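PDB 6G49: protein-glutamine gamma-glutamyltransferase from Pseudomonas aeruginosa PAO1, which cross-links proteins in vitro by joining glutamine and lysine side chains, is critical for viability, and may serve an essential function linked to the cell wall. Local coordinates for residues A56-F61 with Y278-Q283; Y109-Q114 with Y154-W159. All blocks are in the same frame, centred on the assembly; numbering follows the deposited sequence.

Interaction 1 of 2, residues A56-F61 with Y278-Q283; sequences AFRVRF and YLLVHQ. With PO4 (phosphate ion), chain H.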
loop_
_atom_site.group_PDB
_atom_site.type_symbol
_atom_site.label_atom_id
_atom_site.label_comp_id
_atom_site.label_asym_id
_atom_site.label_seq_id
_atom_site.Cartn_x
_atom_site.Cartn_y
_atom_site.Cartn_z
ATOM N N ALA A 56 3.790 -2.478 -16.559
ATOM C CA ALA A 56 4.275 -3.219 -15.455
ATOM C C ALA A 56 3.909 -4.712 -15.515
ATOM O O ALA A 56 4.779 -5.564 -15.336
ATOM C CB ALA A 56 3.777 -2.572 -14.176
ATOM N N PHE A 57 2.636 -5.005 -15.778
ATOM C CA PHE A 57 2.163 -6.415 -15.843
ATOM C C PHE A 57 0.804 -6.424 -16.534
ATOM O O PHE A 57 0.199 -5.375 -16.723
ATOM C CB PHE A 57 2.178 -7.146 -14.500
ATOM C CG PHE A 57 1.295 -6.575 -13.420
ATOM C CD1 PHE A 57 1.699 -5.470 -12.688
ATOM C CD2 PHE A 57 0.052 -7.135 -13.176
ATOM C CE1 PHE A 57 0.886 -4.981 -11.652
ATOM C CE2 PHE A 57 -0.759 -6.631 -12.154
ATOM C CZ PHE A 57 -0.321 -5.573 -11.407
ATOM N N ARG A 58 0.369 -7.634 -16.864
ATOM C CA ARG A 58 -0.918 -7.896 -17.471
ATOM C C ARG A 58 -1.553 -9.013 -16.653
ATOM O O ARG A 58 -0.856 -9.823 -16.081
ATOM C CB ARG A 58 -0.787 -8.244 -18.943
ATOM C CG ARG A 58 -0.392 -7.039 -19.766
ATOM C CD ARG A 58 -0.126 -7.393 -21.210
ATOM N NE ARG A 58 1.139 -8.074 -21.353
ATOM C CZ ARG A 58 1.486 -8.758 -22.428
ATOM N NH1 ARG A 58 0.651 -8.850 -23.447
ATOM N NH2 ARG A 58 2.662 -9.343 -22.481
ATOM N N VAL A 59 -2.876 -9.030 -16.594
ATOM C CA VAL A 59 -3.603 -9.972 -15.747
ATOM C C VAL A 59 -4.826 -10.478 -16.498
ATOM O O VAL A 59 -5.589 -9.699 -17.037
ATOM C CB VAL A 59 -4.056 -9.351 -14.407
ATOM C CG1 VAL A 59 -4.723 -10.388 -13.511
ATOM C CG2 VAL A 59 -2.939 -8.731 -13.661
ATOM N N ARG A 60 -5.069 -11.774 -16.371
ATOM C CA ARG A 60 -6.256 -12.415 -16.920
ATOM C C ARG A 60 -6.942 -13.194 -15.778
ATOM O O ARG A 60 -6.330 -14.057 -15.188
ATOM C CB ARG A 60 -5.883 -13.350 -18.068
ATOM C CG ARG A 60 -6.987 -13.597 -19.075
ATOM C CD ARG A 60 -6.446 -14.271 -20.331
ATOM N NE ARG A 60 -6.285 -13.382 -21.476
ATOM C CZ ARG A 60 -5.213 -13.361 -22.258
ATOM N NH1 ARG A 60 -4.191 -14.152 -22.006
ATOM N NH2 ARG A 60 -5.148 -12.544 -23.290
ATOM N N PHE A 61 -8.203 -12.879 -15.480
ATOM C CA PHE A 61 -8.932 -13.539 -14.427
ATOM C C PHE A 61 -9.647 -14.791 -14.971
ATOM O O PHE A 61 -10.070 -14.769 -16.149
ATOM C CB PHE A 61 -9.965 -12.570 -13.847
ATOM C CG PHE A 61 -9.355 -11.605 -12.844
ATOM C CD1 PHE A 61 -8.822 -10.396 -13.234
ATOM C CD2 PHE A 61 -9.300 -11.979 -11.515
ATOM C CE1 PHE A 61 -8.261 -9.548 -12.276
ATOM C CE2 PHE A 61 -8.770 -11.125 -10.554
ATOM C CZ PHE A 61 -8.261 -9.916 -10.959
ATOM N N TYR A 278 -7.887 -9.057 -21.143
ATOM C CA TYR A 278 -6.937 -8.941 -20.028
ATOM C C TYR A 278 -6.880 -7.491 -19.585
ATOM O O TYR A 278 -7.277 -6.547 -20.288
ATOM C CB TYR A 278 -5.568 -9.472 -20.425
ATOM C CG TYR A 278 -4.841 -8.790 -21.543
ATOM C CD1 TYR A 278 -4.010 -7.692 -21.356
ATOM C CD2 TYR A 278 -4.851 -9.352 -22.825
ATOM C CE1 TYR A 278 -3.318 -7.110 -22.397
ATOM C CE2 TYR A 278 -4.144 -8.790 -23.867
ATOM C CZ TYR A 278 -3.343 -7.685 -23.653
ATOM O OH TYR A 278 -2.653 -7.095 -24.671
ATOM N N LEU A 279 -6.338 -7.314 -18.363
ATOM C CA LEU A 279 -6.045 -6.009 -17.801
ATOM C C LEU A 279 -4.549 -5.708 -17.969
ATOM O O LEU A 279 -3.698 -6.564 -17.712
ATOM C CB LEU A 279 -6.345 -5.996 -16.297
ATOM C CG LEU A 279 -7.792 -5.839 -15.835
ATOM C CD1 LEU A 279 -7.788 -5.636 -14.325
ATOM C CD2 LEU A 279 -8.524 -4.689 -16.485
ATOM N N LEU A 280 -4.256 -4.498 -18.430
ATOM C CA LEU A 280 -2.912 -3.947 -18.388
ATOM C C LEU A 280 -2.799 -3.101 -17.102
ATOM O O LEU A 280 -3.699 -2.333 -16.776
ATOM C CB LEU A 280 -2.648 -3.068 -19.599
ATOM C CG LEU A 280 -2.710 -3.842 -20.917
ATOM C CD1 LEU A 280 -4.053 -3.614 -21.547
ATOM C CD2 LEU A 280 -1.589 -3.449 -21.835
ATOM N N VAL A 281 -1.619 -3.163 -16.526
ATOM C CA VAL A 281 -1.271 -2.293 -15.389
ATOM C C VAL A 281 0.034 -1.605 -15.772
ATOM O O VAL A 281 1.074 -2.288 -15.925
ATOM C CB VAL A 281 -1.194 -3.097 -14.083
ATOM C CG1 VAL A 281 -0.878 -2.131 -12.942
ATOM C CG2 VAL A 281 -2.490 -3.811 -13.798
ATOM N N HIS A 282 -0.044 -0.298 -15.950
ATOM C CA HIS A 282 1.158 0.493 -16.304
ATOM C C HIS A 282 1.774 1.114 -15.057
ATOM O O HIS A 282 1.153 1.179 -13.999
ATOM C CB HIS A 282 0.764 1.563 -17.318
ATOM C CG HIS A 282 0.291 1.008 -18.619
ATOM N ND1 HIS A 282 -1.056 0.718 -18.833
ATOM C CD2 HIS A 282 0.963 0.764 -19.772
ATOM C CE1 HIS A 282 -1.182 0.312 -20.099
ATOM N NE2 HIS A 282 0.021 0.315 -20.706
ATOM N N GLN A 283 2.963 1.697 -15.248
ATOM C CA GLN A 283 3.666 2.313 -14.119
ATOM C C GLN A 283 2.829 3.452 -13.564
ATOM O O GLN A 283 2.911 3.739 -12.321
ATOM C CB GLN A 283 5.088 2.755 -14.503
ATOM C CG GLN A 283 6.034 1.634 -14.827
ATOM C CD GLN A 283 6.199 0.575 -13.764
ATOM O OE1 GLN A 283 5.861 0.837 -12.592
ATOM N NE2 GLN A 283 6.801 -0.548 -14.142
HETATM P P PO4 H . -2.771 -11.497 -26.121
HETATM O O1 PO4 H . -3.412 -12.359 -24.983
HETATM O O2 PO4 H . -3.565 -10.269 -26.530
HETATM O O3 PO4 H . -1.327 -11.080 -25.854
HETATM O O4 PO4 H . -2.650 -12.207 -27.468
#
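Residues 56-61 and 278-282 run antiparallel, their axes 157° apart and 4.6 Å at closest approach, with Phe57-Val281 and Val59-Leu279 as hydrogen-bonded pairs and Arg58-Leu280 as the non-hydrogen-bonded pair between them. One carbonyl carries a double load: Val281 O accepts from Ala56 N at 2.8 Å and from Phe57 N at 3.1 Å, which makes Ala56 and Phe57, both facing Val281, a classic beta bulge. With chi1 at 62°, Phe57 holds its ring between its own N and carbonyl carbon, which turns the ring over Val281, whose CB sits 3.8 Å from the ring centroid, a CH-pi contact over the face. The face that carries Arg58 and Leu280 is mixed. Two arginines come obliquely from the same side of the Tyr278 ring plane: Arg58 CD lies 3.4 Å from Tyr278 CE1, and Arg60 NH2 3.2 Å from Tyr278 CD2, its guanidinium nearly perpendicular to the ring. Arg60 NE and NH2 bond the carbonyls of Asn277 and Gly276; the modelled NH2-phosphate contact is too short to trust. The bulged pair, between strands 107-113 and 271-273 of a six-stranded antiparallel sheet, joins the TgpA N-terminal region to the transglutaminase-like region.

Interaction 2 of 2, residues Y109-Q114 with Y154-W159; sequences YDVIMQ and YRVSSW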
loop_
_atom_site.group_PDB
_atom_site.type_symbol
_atom_site.label_atom_id
_atom_site.label_comp_id
_atom_site.label_asym_id
_atom_site.label_seq_id
_atom_site.Cartn_x
_atom_site.Cartn_y
_atom_site.Cartn_z
ATOM N N TYR A 109 -6.324 -16.044 -11.002
ATOM C CA TYR A 109 -5.931 -15.270 -12.122
ATOM C C TYR A 109 -4.491 -15.596 -12.511
ATOM O O TYR A 109 -3.726 -16.079 -11.707
ATOM C CB TYR A 109 -6.141 -13.758 -11.898
ATOM C CG TYR A 109 -5.523 -13.217 -10.611
ATOM C CD1 TYR A 109 -6.184 -13.338 -9.407
ATOM C CD2 TYR A 109 -4.245 -12.629 -10.590
ATOM C CE1 TYR A 109 -5.619 -12.890 -8.215
ATOM C CE2 TYR A 109 -3.703 -12.122 -9.411
ATOM C CZ TYR A 109 -4.381 -12.276 -8.217
ATOM O OH TYR A 109 -3.851 -11.790 -7.038
ATOM N N ASP A 110 -4.138 -15.271 -13.755
ATOM C CA ASP A 110 -2.801 -15.427 -14.218
ATOM C C ASP A 110 -2.195 -14.037 -14.489
ATOM O O ASP A 110 -2.890 -13.114 -14.895
ATOM C CB ASP A 110 -2.791 -16.213 -15.513
ATOM C CG ASP A 110 -3.311 -17.629 -15.347
ATOM O OD1 ASP A 110 -3.223 -18.156 -14.196
ATOM O OD2 ASP A 110 -3.718 -18.165 -16.396
ATOM N N VAL A 111 -0.879 -13.942 -14.278
ATOM C CA VAL A 111 -0.145 -12.683 -14.455
ATOM C C VAL A 111 1.026 -12.929 -15.397
ATOM O O VAL A 111 1.664 -13.958 -15.291
ATOM C CB VAL A 111 0.402 -12.154 -13.127
ATOM C CG1 VAL A 111 1.145 -10.825 -13.340
ATOM C CG2 VAL A 111 -0.747 -12.031 -12.134
ATOM N N ILE A 112 1.269 -12.002 -16.291
ATOM C CA ILE A 112 2.583 -11.883 -16.998
ATOM C C ILE A 112 3.182 -10.527 -16.595
ATOM O O ILE A 112 2.607 -9.498 -16.899
ATOM C CB ILE A 112 2.503 -12.089 -18.521
ATOM C CG1 ILE A 112 3.910 -12.063 -19.127
ATOM C CG2 ILE A 112 1.580 -11.104 -19.240
ATOM C CD1 ILE A 112 3.955 -12.451 -20.598
ATOM N N MET A 113 4.319 -10.603 -15.907
ATOM C CA MET A 113 5.029 -9.447 -15.379
ATOM C C MET A 113 6.152 -9.093 -16.349
ATOM O O MET A 113 6.876 -9.939 -16.791
ATOM C CB MET A 113 5.662 -9.862 -14.043
ATOM C CG MET A 113 5.658 -8.867 -13.027
ATOM S SD MET A 113 6.376 -9.659 -11.523
ATOM C CE MET A 113 7.678 -8.438 -11.338
ATOM N N GLN A 114 6.333 -7.817 -16.561
ATOM C CA GLN A 114 7.510 -7.305 -17.240
ATOM C C GLN A 114 8.663 -7.313 -16.257
ATOM O O GLN A 114 8.479 -7.309 -15.031
ATOM C CB GLN A 114 7.268 -5.882 -17.709
ATOM C CG GLN A 114 6.119 -5.711 -18.689
ATOM C CD GLN A 114 6.421 -6.454 -19.965
ATOM O OE1 GLN A 114 7.375 -6.133 -20.702
ATOM N NE2 GLN A 114 5.694 -7.526 -20.134
ATOM N N TYR A 154 2.928 -16.296 -14.130
ATOM C CA TYR A 154 2.647 -17.010 -12.920
ATOM C C TYR A 154 1.157 -17.015 -12.650
ATOM O O TYR A 154 0.408 -16.179 -13.154
ATOM C CB TYR A 154 3.425 -16.467 -11.709
ATOM C CG TYR A 154 3.217 -15.020 -11.351
ATOM C CD1 TYR A 154 3.988 -14.048 -11.929
ATOM C CD2 TYR A 154 2.344 -14.639 -10.332
ATOM C CE1 TYR A 154 3.799 -12.708 -11.611
ATOM C CE2 TYR A 154 2.183 -13.307 -9.973
ATOM C CZ TYR A 154 2.946 -12.332 -10.584
ATOM O OH TYR A 154 2.827 -10.992 -10.297
ATOM N N ARG A 155 0.744 -18.028 -11.900
ATOM C CA ARG A 155 -0.646 -18.268 -11.552
ATOM C C ARG A 155 -0.851 -17.937 -10.093
ATOM O O ARG A 155 -0.021 -18.248 -9.273
ATOM C CB ARG A 155 -1.017 -19.717 -11.865
ATOM C CG ARG A 155 -0.591 -20.147 -13.259
ATOM C CD ARG A 155 -1.154 -21.507 -13.625
ATOM N NE ARG A 155 -2.561 -21.571 -13.280
ATOM C CZ ARG A 155 -3.554 -21.428 -14.147
ATOM N NH1 ARG A 155 -3.302 -21.239 -15.436
ATOM N NH2 ARG A 155 -4.806 -21.489 -13.722
ATOM N N VAL A 156 -1.976 -17.309 -9.793
ATOM C CA VAL A 156 -2.267 -16.796 -8.445
ATOM C C VAL A 156 -3.669 -17.232 -7.999
ATOM O O VAL A 156 -4.599 -17.172 -8.800
ATOM C CB VAL A 156 -2.174 -15.265 -8.404
ATOM C CG1 VAL A 156 -2.331 -14.735 -6.981
ATOM C CG2 VAL A 156 -0.872 -14.766 -9.062
ATOM N N SER A 157 -3.792 -17.454 -6.681
ATOM C CA SER A 157 -5.022 -17.471 -5.947
ATOM C C SER A 157 -4.908 -16.447 -4.810
ATOM O O SER A 157 -3.937 -16.498 -4.069
ATOM C CB SER A 157 -5.295 -18.839 -5.343
ATOM O OG SER A 157 -5.637 -19.772 -6.364
ATOM N N SER A 158 -5.912 -15.593 -4.690
ATOM C CA SER A 158 -5.948 -14.582 -3.596
ATOM C C SER A 158 -7.252 -14.730 -2.802
ATOM O O SER A 158 -8.322 -14.915 -3.367
ATOM C CB SER A 158 -5.852 -13.213 -4.198
ATOM O OG SER A 158 -4.568 -12.972 -4.757
ATOM N N TRP A 159 -7.146 -14.420 -1.503
ATOM C CA TRP A 159 -8.259 -14.351 -0.572
ATOM C C TRP A 159 -8.319 -12.958 0.034
ATOM O O TRP A 159 -7.666 -12.701 1.055
ATOM C CB TRP A 159 -8.032 -15.373 0.540
ATOM C CG TRP A 159 -8.300 -16.782 0.110
ATOM C CD1 TRP A 159 -9.465 -17.485 0.297
ATOM C CD2 TRP A 159 -7.401 -17.659 -0.590
ATOM N NE1 TRP A 159 -9.361 -18.721 -0.284
ATOM C CE2 TRP A 159 -8.095 -18.882 -0.791
ATOM C CE3 TRP A 159 -6.068 -17.579 -1.012
ATOM C CZ2 TRP A 159 -7.502 -19.966 -1.436
ATOM C CZ3 TRP A 159 -5.489 -18.655 -1.664
ATOM C CH2 TRP A 159 -6.212 -19.821 -1.893
#
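The rings of Tyr109 and Tyr154 each carry a valine from the opposite strand on one face: Val156 CB stands 3.9 Å from the Tyr109 centroid, and Val111 CB 3.8 Å from that of Tyr154. Both lie within about 22° of the ring normal, so each CB stands over the ring face in a CH-pi contact, and both are shifted toward the rim. At the edge of the Tyr109 ring, near its plane, is Ser158 OG. The tyrosines share one torsional solution, CG lodged between the backbone N and the carbonyl carbon, which folds each ring over its cross-strand partner. Met113 SD approaches Tyr154 obliquely, 4.0 Å from CE1, a Met-aromatic contact that is not over the face.

The third flat group is the guanidinium of Arg155, on the other side of the sheet. Asp110 OD1 sits over its centre, 3.2 Å above the plane, with the carboxylate turned 69° from it. Asp110 OD2 and Arg155 NH1 form a salt bridge, but no N-H points at the oxygen, so the attraction is one of charge alone.

Between the two sets of side chains runs an antiparallel pair of strands, both in the TgpA N-terminal range, in a six-stranded sheet that also takes in strands 278-282 and 271-273. Tyr109-Val156 and Val111-Tyr154 are hydrogen-bonded pairs, with two backbone bonds each, flanking the non-hydrogen-bonded Asp110-Arg155. The segment axes diverge to 137°, and beyond this register the side chains of Met113 and Ser158 still reach across.

The buried hydroxyls are satisfied at several points, partly by strand 120-124 of the other sheet. Tyr109 OH donates to Ser158 OG at 2.7 Å and receives the backbone N of Leu124; Ser158 OG in turn bonds Leu124 O, while Tyr154 OH bonds Phe122 O.

Interactions 1 and 2 occupy one six-stranded sheet, their centres about 10 Å apart, and meet where strand 55-61 runs beside strand 107-113: Arg60 O lies 2.9 Å from Asp110 N, and Arg58 N the same distance from Ile112 O, both probable hydrogen bonds. Interaction 1 closes a far longer span of chain and links two sequence families, whereas interaction 2 stays within one. Interaction 2 is a buried contact; interaction 1 is only partly buried, with Arg60 its exposed member. Rings sit over cross-strand valines, one in interaction 1 and two in interaction 2, which adds hydroxyl bonds to strand 120-124. On the outer faces, arginines beside a tyrosine contrast with an aspartate-arginine charge pair.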